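Side-chain contacts in Blr3880 protein (PDB 2OOD), which probably catalyses the zinc-dependent hydrolytic deamination of guanine to xanthine and ammonia, a step of purine degradation: residues E52-A55 with A56-G60; I176-P179 with E180-Y183; G330-S334 with M335-L339. One frame throughout, in Å; residues are numbered along the deposited sequence.

Interaction 1 of 3, residues E52-A55 with A56-G60; sequences EKIA and AAHPG
Ile54 and His58, one helical turn apart, lie side by side and point the same way, with Ile54 CG2 resting 3.8 Å from CD2 of the His58 ring. In Ile54 the CG2 methyl is the branch opposite the backbone N, while CG1 stands beside that N (chi1 -55°), an orientation that sends CG2 forward along the helix, toward the histidine. His58 in turn holds its CG beside its own N, and the ring plane is turned so that its CD2 corner faces back along the helix. The carbonyl oxygen of Ile54 meets the ring at its edge, in the plane, with CD2 3.1 Å from Ile54 O. Both side chains lean on strand 36-41: Ile54 on Leu37 and Val39, His58 on Val39, with Ala55 also touching Leu37. Helix 51-57 thus packs as a short surface helix against the small mixed sheet built from the N-terminal part of the chain, the connection that carries the chain from strand 45-48 to strand 62-67. Its backbone is held by Ala56 N to Glu52 O (2.9 Å) and by the longer Ala57 N to Lys53 O (3.3 Å). The methyls of the two alanines sit over the same acceptors, Ala56 CB 3.3 Å from Glu52 O and Ala57 CB 3.6 Å from Lys53 O. At His58 the pattern changes. Its N-H is shared between a weak bond to Ile54 O and a bond to Ala55 O (3.2 Å, N-H...O 141°), and from this fork onward the backbone turns away from the helical path.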
ATOM      1  N   GLU A  52     -13.396 -37.147   4.044  1.00 46.02           N
ATOM      2  CA  GLU A  52     -13.792 -38.551   4.134  1.00 46.28           C
ATOM      3  C   GLU A  52     -12.633 -39.520   3.900  1.00 45.63           C
ATOM      4  O   GLU A  52     -12.230 -40.247   4.806  1.00 45.29           O
ATOM      5  CB  GLU A  52     -14.905 -38.857   3.132  1.00 48.47           C
ATOM      6  CG  GLU A  52     -16.250 -38.243   3.479  1.00 54.37           C
ATOM      7  CD  GLU A  52     -16.639 -38.490   4.933  1.00 57.74           C
ATOM      8  OE1 GLU A  52     -16.139 -39.487   5.533  1.00 59.88           O
ATOM      9  OE2 GLU A  52     -17.458 -37.692   5.475  1.00 59.99           O
ATOM     10  N   LYS A  53     -12.092 -39.525   2.689  1.00 44.54           N
ATOM     11  CA  LYS A  53     -10.999 -40.436   2.359  1.00 45.84           C
ATOM     12  C   LYS A  53      -9.857 -40.448   3.376  1.00 46.27           C
ATOM     13  O   LYS A  53      -9.297 -41.509   3.689  1.00 46.51           O
ATOM     14  CB  LYS A  53     -10.435 -40.114   0.970  1.00 47.16           C
ATOM     15  CG  LYS A  53      -9.226 -40.953   0.578  1.00 48.70           C
ATOM     16  CD  LYS A  53      -8.722 -40.557  -0.815  1.00 52.05           C
ATOM     17  CE  LYS A  53      -7.542 -41.434  -1.276  1.00 54.51           C
ATOM     18  NZ  LYS A  53      -6.359 -41.403  -0.336  1.00 56.52           N
ATOM     19  N   ILE A  54      -9.511 -39.278   3.898  1.00 44.50           N
ATOM     20  CA  ILE A  54      -8.423 -39.204   4.859  1.00 44.16           C
ATOM     21  C   ILE A  54      -8.871 -39.605   6.261  1.00 44.31           C
ATOM     22  O   ILE A  54      -8.165 -40.347   6.957  1.00 44.18           O
ATOM     23  CB  ILE A  54      -7.816 -37.790   4.894  1.00 43.24           C
ATOM     24  CG1 ILE A  54      -7.384 -37.403   3.483  1.00 41.98           C
ATOM     25  CG2 ILE A  54      -6.605 -37.753   5.818  1.00 39.79           C
ATOM     26  CD1 ILE A  54      -6.340 -38.336   2.918  1.00 42.57           C
ATOM     27  N   ALA A  55     -10.042 -39.123   6.669  1.00 43.74           N
ATOM     28  CA  ALA A  55     -10.573 -39.445   7.992  1.00 44.35           C
ATOM     29  C   ALA A  55     -10.676 -40.960   8.137  1.00 44.78           C
ATOM     30  O   ALA A  55     -10.350 -41.521   9.188  1.00 44.97           O
ATOM     31  CB  ALA A  55     -11.947 -38.796   8.186  1.00 42.64           C
ATOM     32  N   ALA A  56     -11.121 -41.610   7.060  1.00 45.48           N
ATOM     33  CA  ALA A  56     -11.283 -43.062   7.007  1.00 44.79           C
ATOM     34  C   ALA A  56      -9.954 -43.811   7.106  1.00 45.42           C
ATOM     35  O   ALA A  56      -9.855 -44.818   7.802  1.00 46.35           O
ATOM     36  CB  ALA A  56     -11.994 -43.455   5.720  1.00 44.59           C
ATOM     37  N   ALA A  57      -8.930 -43.334   6.411  1.00 44.97           N
ATOM     38  CA  ALA A  57      -7.638 -44.007   6.461  1.00 45.48           C
ATOM     39  C   ALA A  57      -6.932 -43.776   7.796  1.00 46.54           C
ATOM     40  O   ALA A  57      -5.920 -44.420   8.090  1.00 46.39           O
ATOM     41  CB  ALA A  57      -6.760 -43.526   5.325  1.00 44.77           C
ATOM     42  N   HIS A  58      -7.469 -42.859   8.599  1.00 46.77           N
ATOM     43  CA  HIS A  58      -6.877 -42.528   9.897  1.00 46.88           C
ATOM     44  C   HIS A  58      -7.933 -42.529  10.989  1.00 48.91           C
ATOM     45  O   HIS A  58      -8.232 -41.488  11.590  1.00 49.06           O
ATOM     46  CB  HIS A  58      -6.208 -41.160   9.810  1.00 45.08           C
ATOM     47  CG  HIS A  58      -5.099 -41.114   8.810  1.00 43.18           C
ATOM     48  ND1 HIS A  58      -3.804 -41.475   9.122  1.00 41.67           N
ATOM     49  CD2 HIS A  58      -5.105 -40.834   7.485  1.00 41.46           C
ATOM     50  CE1 HIS A  58      -3.061 -41.418   8.032  1.00 40.72           C
ATOM     51  NE2 HIS A  58      -3.826 -41.032   7.024  1.00 41.13           N
ATOM     52  N   PRO A  59      -8.486 -43.719  11.282  1.00 50.30           N
ATOM     53  CA  PRO A  59      -9.524 -43.994  12.280  1.00 50.64           C
ATOM     54  C   PRO A  59      -9.602 -43.103  13.529  1.00 51.23           C
ATOM     55  O   PRO A  59     -10.596 -42.384  13.717  1.00 50.91           O
ATOM     56  CB  PRO A  59      -9.304 -45.478  12.623  1.00 50.03           C
ATOM     57  CG  PRO A  59      -7.888 -45.761  12.159  1.00 50.10           C
ATOM     58  CD  PRO A  59      -7.831 -44.976  10.880  1.00 49.88           C
ATOM     59  N   GLY A  60      -8.579 -43.119  14.380  1.00 49.53           N
ATOM     60  CA  GLY A  60      -8.690 -42.308  15.583  1.00 50.31           C
ATOM     61  C   GLY A  60      -7.790 -41.109  15.804  1.00 50.71           C
ATOM     62  O   GLY A  60      -7.181 -41.001  16.869  1.00 50.38           O
TER

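Interaction 2 of 3, residues I176-P179 with E180-Y183; sequences IDTP and ENFY
Different first torsions bring Asp177 and Asn181 together: the aspartate swings its carboxylate away from its own N and beside its carbonyl carbon (chi1 -167°), whereas Asn181 keeps its amide beside the backbone N (chi1 -67°), with chi2 of Asn181 aiming ND2 back toward the start of the helix. The two side chains cross at about a right angle, and Asn181 ND2 donates to Asp177 OD1 at 3.1 Å. The amide reaches the syn side of that oxygen, somewhat above the carboxylate plane, and the two flat groups are twisted 33° from each other. The other oxygen lies over the stem of the asparagine, with Asp177 OD2 3.4 Å from Asn181 CB. OD1 has a further donor in Thr178 N (2.8 Å), at a strongly bent angle, so this oxygen is held mainly by the asparagine amide, with the loop N-H adding a weak second bond. Thr178 occupies the N-cap position of helix 179-193 but makes no capping bond with its side chain; its CB lies 3.6 Å from Asn181 ND2. This helix connects strands 160-166 and 199-205, neighbouring parallel strands of the amidohydrolase TIM barrel, and belongs to the outer helical layer. Pro179 supplies the first helical residue. The first turn is closed by Phe182 N to Thr178 O (2.9 Å) and Tyr183 N to Pro179 O (2.9 Å). Of the Phe182 side chain, CB lies 3.4 Å from Pro179 O, which also sits at the edge of the ring, near its plane. The two aromatic rings lead off to helix 213-225: Phe182 packs on Leu215 and Leu222, while Tyr183 lies on Arg221 and Leu222 and hydrogen-bonds through its OH to Glu225.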
ATOM      1  N   ILE A 176      31.201  -1.039  11.208  1.00 42.05           N
ATOM      2  CA  ILE A 176      31.835  -1.987  10.297  1.00 42.89           C
ATOM      3  C   ILE A 176      32.787  -2.896  11.064  1.00 42.65           C
ATOM      4  O   ILE A 176      33.175  -2.594  12.191  1.00 42.55           O
ATOM      5  CB  ILE A 176      32.608  -1.262   9.146  1.00 44.28           C
ATOM      6  CG1 ILE A 176      33.728  -0.384   9.705  1.00 45.11           C
ATOM      7  CG2 ILE A 176      31.654  -0.409   8.331  1.00 44.62           C
ATOM      8  CD1 ILE A 176      35.102  -1.010   9.554  1.00 46.79           C
ATOM      9  N   ASP A 177      33.144  -4.026  10.472  1.00 42.27           N
ATOM     10  CA  ASP A 177      34.063  -4.932  11.132  1.00 42.03           C
ATOM     11  C   ASP A 177      34.939  -5.657  10.130  1.00 41.88           C
ATOM     12  O   ASP A 177      34.507  -6.047   9.050  1.00 42.40           O
ATOM     13  CB  ASP A 177      33.307  -5.941  12.012  1.00 44.36           C
ATOM     14  CG  ASP A 177      34.238  -6.714  12.971  1.00 45.76           C
ATOM     15  OD1 ASP A 177      35.417  -6.303  13.144  1.00 45.65           O
ATOM     16  OD2 ASP A 177      33.783  -7.726  13.563  1.00 46.74           O
ATOM     17  N   THR A 178      36.194  -5.818  10.522  1.00 42.13           N
ATOM     18  CA  THR A 178      37.230  -6.480   9.748  1.00 41.44           C
ATOM     19  C   THR A 178      36.848  -7.762   9.017  1.00 41.45           C
ATOM     20  O   THR A 178      36.091  -8.584   9.530  1.00 41.33           O
ATOM     21  CB  THR A 178      38.403  -6.799  10.677  1.00 41.34           C
ATOM     22  OG1 THR A 178      39.251  -5.649  10.766  1.00 41.94           O
ATOM     23  CG2 THR A 178      39.177  -8.000  10.191  1.00 40.65           C
ATOM     24  N   PRO A 179      37.390  -7.954   7.805  1.00 41.60           N
ATOM     25  CA  PRO A 179      37.103  -9.158   7.019  1.00 41.45           C
ATOM     26  C   PRO A 179      37.533 -10.399   7.810  1.00 42.97           C
ATOM     27  O   PRO A 179      36.884 -11.447   7.751  1.00 43.17           O
ATOM     28  CB  PRO A 179      37.953  -8.961   5.764  1.00 40.87           C
ATOM     29  CG  PRO A 179      38.002  -7.454   5.619  1.00 40.49           C
ATOM     30  CD  PRO A 179      38.237  -7.016   7.046  1.00 40.90           C
ATOM     31  N   GLU A 180      38.635 -10.268   8.548  1.00 44.24           N
ATOM     32  CA  GLU A 180      39.161 -11.362   9.364  1.00 46.45           C
ATOM     33  C   GLU A 180      38.132 -11.783  10.412  1.00 46.28           C
ATOM     34  O   GLU A 180      37.719 -12.950  10.454  1.00 45.35           O
ATOM     35  CB  GLU A 180      40.467 -10.941  10.050  1.00 49.84           C
ATOM     36  CG  GLU A 180      41.669 -10.778   9.098  1.00 55.52           C
ATOM     37  CD  GLU A 180      41.439  -9.725   7.991  1.00 58.30           C
ATOM     38  OE1 GLU A 180      41.243  -8.525   8.320  1.00 59.35           O
ATOM     39  OE2 GLU A 180      41.459 -10.104   6.788  1.00 60.73           O
ATOM     40  N   ASN A 181      37.716 -10.832  11.251  1.00 44.75           N
ATOM     41  CA  ASN A 181      36.718 -11.113  12.282  1.00 44.51           C
ATOM     42  C   ASN A 181      35.436 -11.670  11.665  1.00 44.29           C
ATOM     43  O   ASN A 181      34.798 -12.569  12.218  1.00 44.75           O
ATOM     44  CB  ASN A 181      36.393  -9.847  13.081  1.00 44.24           C
ATOM     45  CG  ASN A 181      37.569  -9.368  13.914  1.00 44.19           C
ATOM     46  OD1 ASN A 181      38.274 -10.168  14.537  1.00 44.13           O
ATOM     47  ND2 ASN A 181      37.781  -8.059  13.941  1.00 44.92           N
ATOM     48  N   PHE A 182      35.053 -11.130  10.515  1.00 43.58           N
ATOM     49  CA  PHE A 182      33.860 -11.607   9.842  1.00 42.78           C
ATOM     50  C   PHE A 182      34.003 -13.098   9.524  1.00 43.93           C
ATOM     51  O   PHE A 182      33.091 -13.893   9.783  1.00 44.10           O
ATOM     52  CB  PHE A 182      33.629 -10.833   8.542  1.00 40.45           C
ATOM     53  CG  PHE A 182      32.505 -11.378   7.717  1.00 38.36           C
ATOM     54  CD1 PHE A 182      31.185 -11.134   8.070  1.00 36.82           C
ATOM     55  CD2 PHE A 182      32.766 -12.188   6.616  1.00 36.53           C
ATOM     56  CE1 PHE A 182      30.139 -11.695   7.338  1.00 36.65           C
ATOM     57  CE2 PHE A 182      31.725 -12.755   5.879  1.00 35.60           C
ATOM     58  CZ  PHE A 182      30.412 -12.507   6.243  1.00 35.78           C
ATOM     59  N   TYR A 183      35.142 -13.475   8.948  1.00 43.61           N
ATOM     60  CA  TYR A 183      35.378 -14.874   8.607  1.00 43.93           C
ATOM     61  C   TYR A 183      35.385 -15.721   9.869  1.00 44.81           C
ATOM     62  O   TYR A 183      34.816 -16.816   9.909  1.00 45.63           O
ATOM     63  CB  TYR A 183      36.724 -15.051   7.911  1.00 43.66           C
ATOM     64  CG  TYR A 183      37.079 -16.506   7.706  1.00 42.33           C
ATOM     65  CD1 TYR A 183      36.386 -17.278   6.793  1.00 41.85           C
ATOM     66  CD2 TYR A 183      38.089 -17.116   8.446  1.00 41.14           C
ATOM     67  CE1 TYR A 183      36.680 -18.624   6.611  1.00 41.82           C
ATOM     68  CE2 TYR A 183      38.395 -18.470   8.276  1.00 40.40           C
ATOM     69  CZ  TYR A 183      37.682 -19.217   7.350  1.00 41.45           C
ATOM     70  OH  TYR A 183      37.963 -20.556   7.138  1.00 41.07           O
TER

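Interaction 3 of 3, residues G330-S334 with M335-L339; sequences GNRFS and MISVL
Ser334 is the N-cap of helix 335-352, and its side chain makes the capping bond to Ile336: Ile336 N donates to Ser334 OG over 3.2 Å with an N-H...O angle of 157°. With chi1 at -174°, OG sits trans to the serine N, a position that carries it forward to the N-H of Ile336. The aliphatic stem of the isoleucine follows it, Ile336 CB lying 3.5 Å from Ser334 OG. The carbonyl of the same serine serves the first turn as well. Ser334 O accepts from Val338 N (3.2 Å) and, weakly, from Ser337 N, while the CG2 methyl of Val338 leans on it at 3.4 Å. One residue upstream of Phe333, Arg332 lies alongside the helix start: its CB is 3.4 Å from Ser337 CB, and CG follows over the same serine. A bend at chi2 (-68°) then sends its guanidinium away from the helix, to Gly448 O of the second subunit. Ser337 OG stands beside the stem of the arginine and is hydrogen-bonded to a water (3.3 Å) that accepts from Ser334 N (3.0 Å) and so bridges the last loop residue and the helix. Met335, present as selenomethionine, packs on Phe75 and Asp77 of strand 70-81, the strand that carries the zinc ligands His79 and His81. Since Ser334 OG also hydrogen-bonds to Ala130 O, a carbonyl, the buried hydroxyl both donates and accepts. It thereby satisfies an N-H of the first helical turn and ties this helix start to the residue following helix 113-129; the helix dipole would probably strengthen its hold on Ala130 O.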
ATOM      1  N   GLY A 330      11.081  -1.507   3.465  1.00 33.61           N
ATOM      2  CA  GLY A 330       9.650  -1.657   3.268  1.00 32.72           C
ATOM      3  C   GLY A 330       8.932  -1.280   4.547  1.00 33.88           C
ATOM      4  O   GLY A 330       9.511  -1.375   5.628  1.00 33.85           O
ATOM      5  N   ASN A 331       7.671  -0.873   4.446  1.00 33.08           N
ATOM      6  CA  ASN A 331       6.927  -0.453   5.624  1.00 32.38           C
ATOM      7  C   ASN A 331       5.885  -1.433   6.141  1.00 32.76           C
ATOM      8  O   ASN A 331       5.089  -1.085   7.010  1.00 33.14           O
ATOM      9  CB  ASN A 331       6.274   0.911   5.354  1.00 32.58           C
ATOM     10  CG  ASN A 331       5.382   0.908   4.116  1.00 34.55           C
ATOM     11  OD1 ASN A 331       5.672   0.242   3.122  1.00 36.42           O
ATOM     12  ND2 ASN A 331       4.301   1.677   4.165  1.00 34.67           N
ATOM     13  N   ARG A 332       5.904  -2.660   5.628  1.00 33.27           N
ATOM     14  CA  ARG A 332       4.937  -3.679   6.038  1.00 32.63           C
ATOM     15  C   ARG A 332       5.603  -5.006   6.386  1.00 33.14           C
ATOM     16  O   ARG A 332       6.513  -5.454   5.688  1.00 34.03           O
ATOM     17  CB  ARG A 332       3.930  -3.923   4.914  1.00 32.08           C
ATOM     18  CG  ARG A 332       3.290  -2.671   4.350  1.00 31.80           C
ATOM     19  CD  ARG A 332       2.380  -2.004   5.358  1.00 31.86           C
ATOM     20  NE  ARG A 332       1.847  -0.755   4.833  1.00 32.06           N
ATOM     21  CZ  ARG A 332       1.094   0.088   5.527  1.00 33.36           C
ATOM     22  NH1 ARG A 332       0.778  -0.184   6.788  1.00 32.34           N
ATOM     23  NH2 ARG A 332       0.670   1.212   4.963  1.00 32.87           N
ATOM     24  N   PHE A 333       5.129  -5.647   7.453  1.00 32.93           N
ATOM     25  CA  PHE A 333       5.679  -6.930   7.888  1.00 31.89           C
ATOM     26  C   PHE A 333       5.001  -8.121   7.223  1.00 31.32           C
ATOM     27  O   PHE A 333       5.561  -9.212   7.175  1.00 31.96           O
ATOM     28  CB  PHE A 333       5.542  -7.093   9.403  1.00 31.43           C
ATOM     29  CG  PHE A 333       6.821  -6.888  10.163  1.00 31.24           C
ATOM     30  CD1 PHE A 333       7.195  -5.624  10.606  1.00 30.41           C
ATOM     31  CD2 PHE A 333       7.654  -7.964  10.439  1.00 30.81           C
ATOM     32  CE1 PHE A 333       8.381  -5.441  11.313  1.00 29.65           C
ATOM     33  CE2 PHE A 333       8.843  -7.787  11.144  1.00 29.29           C
ATOM     34  CZ  PHE A 333       9.202  -6.528  11.579  1.00 28.67           C
ATOM     35  N   SER A 334       3.794  -7.919   6.714  1.00 30.89           N
ATOM     36  CA  SER A 334       3.052  -9.007   6.096  1.00 31.49           C
ATOM     37  C   SER A 334       3.271  -9.220   4.602  1.00 32.20           C
ATOM     38  O   SER A 334       3.383  -8.265   3.840  1.00 32.32           O
ATOM     39  CB  SER A 334       1.563  -8.811   6.348  1.00 29.96           C
ATOM     40  OG  SER A 334       0.836  -9.927   5.876  1.00 31.54           O
HETATM   41  N   MSE A 335       3.321 -10.483   4.188  1.00 32.88           N
HETATM   42  CA  MSE A 335       3.486 -10.816   2.781  1.00 34.15           C
HETATM   43  C   MSE A 335       2.209 -10.464   2.023  1.00 34.84           C
HETATM   44  O   MSE A 335       2.212 -10.355   0.797  1.00 36.05           O
HETATM   45  CB  MSE A 335       3.794 -12.299   2.605  1.00 37.74           C
HETATM   46  CG  MSE A 335       5.144 -12.707   3.143  1.00 42.77           C
HETATM   47 SE   MSE A 335       6.572 -11.564   2.467  1.00 49.83          SE
HETATM   48  CE  MSE A 335       6.520 -12.104   0.590  1.00 48.05           C
ATOM     49  N   ILE A 336       1.115 -10.292   2.755  1.00 33.71           N
ATOM     50  CA  ILE A 336      -0.147  -9.927   2.140  1.00 32.83           C
ATOM     51  C   ILE A 336      -0.035  -8.478   1.674  1.00 33.44           C
ATOM     52  O   ILE A 336      -0.528  -8.123   0.606  1.00 32.59           O
ATOM     53  CB  ILE A 336      -1.305 -10.064   3.146  1.00 32.81           C
ATOM     54  CG1 ILE A 336      -1.462 -11.527   3.540  1.00 33.46           C
ATOM     55  CG2 ILE A 336      -2.599  -9.560   2.547  1.00 31.15           C
ATOM     56  CD1 ILE A 336      -2.503 -11.736   4.592  1.00 34.40           C
ATOM     57  N   SER A 337       0.623  -7.646   2.478  1.00 33.63           N
ATOM     58  CA  SER A 337       0.816  -6.240   2.143  1.00 33.26           C
ATOM     59  C   SER A 337       1.820  -6.128   1.010  1.00 33.30           C
ATOM     60  O   SER A 337       1.745  -5.213   0.193  1.00 34.61           O
ATOM     61  CB  SER A 337       1.336  -5.466   3.350  1.00 34.28           C
ATOM     62  OG  SER A 337       0.373  -5.425   4.386  1.00 37.29           O
ATOM     63  N   VAL A 338       2.766  -7.060   0.976  1.00 33.27           N
ATOM     64  CA  VAL A 338       3.783  -7.089  -0.067  1.00 33.41           C
ATOM     65  C   VAL A 338       3.121  -7.392  -1.408  1.00 34.21           C
ATOM     66  O   VAL A 338       3.491  -6.811  -2.428  1.00 33.68           O
ATOM     67  CB  VAL A 338       4.855  -8.171   0.214  1.00 32.73           C
ATOM     68  CG1 VAL A 338       5.713  -8.392  -1.018  1.00 32.10           C
ATOM     69  CG2 VAL A 338       5.721  -7.749   1.383  1.00 32.82           C
ATOM     70  N   LEU A 339       2.140  -8.297  -1.399  1.00 32.70           N
ATOM     71  CA  LEU A 339       1.429  -8.668  -2.619  1.00 32.92           C
ATOM     72  C   LEU A 339       0.617  -7.498  -3.156  1.00 32.81           C
ATOM     73  O   LEU A 339       0.436  -7.371  -4.366  1.00 33.01           O
ATOM     74  CB  LEU A 339       0.518  -9.880  -2.373  1.00 32.52           C
ATOM     75  CG  LEU A 339       1.247 -11.226  -2.219  1.00 33.11           C
ATOM     76  CD1 LEU A 339       0.277 -12.314  -1.784  1.00 31.38           C
ATOM     77  CD2 LEU A 339       1.924 -11.590  -3.532  1.00 31.70           C
TER
HETATM   78  O   HOH W   1       1.992  -5.519   7.239  1.00 40.25           O

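In the fold
The three contacts follow one another along the chain without touching. Interaction 1 stands apart on the N-terminal sheet, with its centre about 56 Å from that of interaction 2, on the opposite side of the chain's centre, and about 38 Å from that of interaction 3. Interactions 2 and 3 both belong to the catalytic barrel, their centres about 32 Å apart. Interaction 3 lies closer to the metal site: the side chain of Val338 is about 7 Å from that of the zinc ligand Asp326 and about 12 Å from the zinc ion. Interaction 2 is more peripheral, though the Phe182 side chain comes within about 13 Å of the bound guanine.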